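Long-range contact in putative branched-chain amino acid ABC transporter, periplasmic branched-chain amino acid-binding protein (Pseudomonas protegens Pf-5, PDB 4RU0), which probably serves as the periplasmic solute-binding component of an ABC transporter, with branched-chain amino acids as its presumed ligands: residues G30-Q34 and K350-N354. Numbering follows the deposited sequence.
Sequences GPDQQ and KRPLN
Gln-34 sets its CG anti to the backbone N (chi1 171°), then bends at chi2 (78°). The bend carries the amide over to Leu-353, where OE1 of Gln-34 accepts a hydrogen bond from the backbone N of Leu-353 at 2.7 Å. The bond is not straight: the N-H...O angle is 146°, and the donor lies tilted from the plane of the side-chain carbonyl of Gln-34. OE1 of Gln-34 also touches the side chain of Leu-353, 3.5 Å from CB, and comes equally near CA of Pro-352.

Pro-352 makes the other half of the contact. Its CG meets the backbone carbonyl oxygens of residues 31 to 33. CG of Pro-352 lies 3.3 Å from O of Gln-33 and 3.4 Å from O of Asp-32, and O of Pro-31 is close behind. These are van der Waals contacts of a ring carbon with carbonyl oxygens. All three oxygens come from residues of the type I turn Gly-30 to Gln-33. Pro-105 touches the same proline from a neighbouring loop.

The contact ties the start of strand 34-40 to the link between helices 325-348 and 355-363. It lies at the outer end of one lobe of the periplasmic binding protein fold. Gln-34 is also paired through its backbone with Lys-75 and Val-77, and Leu-353 packs on helix 325-348 through Ile-341 and Phe-348.

With Gln-34 cut back to an alanine, the N-H of Leu-353 is likely to lose this acceptor and a gap to open beside Pro-352. The polar grip is thus one side-chain-to-backbone bond. The rest is close contact without a charged pair, so no salt bridge helps hold the N-terminal segment to this link.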
loop_
_atom_site.group_PDB
_atom_site.type_symbol
_atom_site.label_atom_id
_atom_site.label_comp_id
_atom_site.label_asym_id
_atom_site.label_seq_id
_atom_site.Cartn_x
_atom_site.Cartn_y
_atom_site.Cartn_z
ATOM N N GLY A 30 18.244 -26.551 2.235
ATOM C CA GLY A 30 17.656 -25.378 2.883
ATOM C C GLY A 30 18.437 -24.087 2.586
ATOM O O GLY A 30 17.822 -23.059 2.321
ATOM N N PRO A 31 19.790 -24.124 2.635
ATOM C CA PRO A 31 20.487 -22.948 2.096
ATOM C C PRO A 31 20.248 -22.750 0.594
ATOM O O PRO A 31 20.329 -21.620 0.110
ATOM C CB PRO A 31 21.965 -23.255 2.374
ATOM C CG PRO A 31 21.947 -24.165 3.532
ATOM C CD PRO A 31 20.718 -25.012 3.364
ATOM N N ASP A 32 19.955 -23.834 -0.123
ATOM C CA ASP A 32 19.716 -23.784 -1.563
ATOM C C ASP A 32 18.435 -23.025 -1.916
ATOM O O ASP A 32 18.222 -22.633 -3.062
ATOM C CB ASP A 32 19.650 -25.198 -2.124
ATOM C CG ASP A 32 20.782 -26.064 -1.627
ATOM O OD1 ASP A 32 21.794 -26.182 -2.348
ATOM O OD2 ASP A 32 20.669 -26.612 -0.508
ATOM N N GLN A 33 17.585 -22.830 -0.917
ATOM C CA GLN A 33 16.327 -22.125 -1.095
ATOM C C GLN A 33 16.480 -20.628 -0.803
ATOM O O GLN A 33 17.432 -20.213 -0.150
ATOM C CB GLN A 33 15.257 -22.743 -0.191
ATOM C CG GLN A 33 15.128 -24.255 -0.343
ATOM C CD GLN A 33 14.347 -24.896 0.791
ATOM O OE1 GLN A 33 14.476 -24.502 1.950
ATOM N NE2 GLN A 33 13.533 -25.892 0.460
ATOM N N GLN A 34 15.549 -19.825 -1.315
ATOM C CA GLN A 34 15.510 -18.389 -1.036
ATOM C C GLN A 34 14.537 -18.111 0.102
ATOM O O GLN A 34 13.362 -18.471 0.018
ATOM C CB GLN A 34 15.106 -17.599 -2.281
ATOM C CG GLN A 34 14.842 -16.119 -2.023
ATOM C CD GLN A 34 16.116 -15.310 -1.894
ATOM O OE1 GLN A 34 16.839 -15.105 -2.872
ATOM N NE2 GLN A 34 16.404 -14.846 -0.680
ATOM N N LYS A 350 20.639 -17.877 -11.139
ATOM C CA LYS A 350 19.591 -18.631 -10.457
ATOM C C LYS A 350 20.075 -19.144 -9.106
ATOM O O LYS A 350 20.495 -20.294 -8.987
ATOM C CB LYS A 350 19.119 -19.808 -11.317
ATOM C CG LYS A 350 18.706 -19.444 -12.738
ATOM C CD LYS A 350 18.576 -20.703 -13.596
ATOM C CE LYS A 350 18.197 -20.389 -15.040
ATOM N NZ LYS A 350 16.794 -19.917 -15.176
ATOM N N ARG A 351 20.004 -18.290 -8.091
ATOM C CA ARG A 351 20.470 -18.642 -6.754
ATOM C C ARG A 351 19.878 -17.710 -5.702
ATOM O O ARG A 351 19.448 -16.602 -6.028
ATOM C CB ARG A 351 21.996 -18.585 -6.687
ATOM C CG ARG A 351 22.554 -17.191 -6.851
ATOM C CD ARG A 351 23.969 -17.104 -6.327
ATOM N NE ARG A 351 24.318 -15.737 -5.947
ATOM C CZ ARG A 351 25.020 -14.905 -6.709
ATOM N NH1 ARG A 351 25.455 -15.301 -7.898
ATOM N NH2 ARG A 351 25.290 -13.679 -6.278
ATOM N N PRO A 352 19.845 -18.164 -4.436
ATOM C CA PRO A 352 19.490 -17.304 -3.303
ATOM C C PRO A 352 20.254 -15.981 -3.321
ATOM O O PRO A 352 21.440 -15.953 -3.670
ATOM C CB PRO A 352 19.875 -18.155 -2.099
ATOM C CG PRO A 352 19.597 -19.548 -2.562
ATOM C CD PRO A 352 19.984 -19.574 -4.024
ATOM N N LEU A 353 19.570 -14.899 -2.954
ATOM C CA LEU A 353 20.112 -13.558 -3.127
ATOM C C LEU A 353 20.371 -12.814 -1.825
ATOM O O LEU A 353 19.798 -13.129 -0.780
ATOM C CB LEU A 353 19.169 -12.726 -3.989
ATOM C CG LEU A 353 19.053 -13.131 -5.455
ATOM C CD1 LEU A 353 17.956 -12.326 -6.136
ATOM C CD2 LEU A 353 20.387 -12.931 -6.154
ATOM N N ASN A 354 21.239 -11.812 -1.924
ATOM C CA ASN A 354 21.562 -10.910 -0.828
ATOM C C ASN A 354 20.558 -9.779 -0.696
ATOM O O ASN A 354 19.865 -9.448 -1.654
ATOM C CB ASN A 354 22.950 -10.310 -1.030
ATOM C CG ASN A 354 23.964 -10.888 -0.097
ATOM O OD1 ASN A 354 23.639 -11.733 0.733
ATOM N ND2 ASN A 354 25.210 -10.448 -0.225
#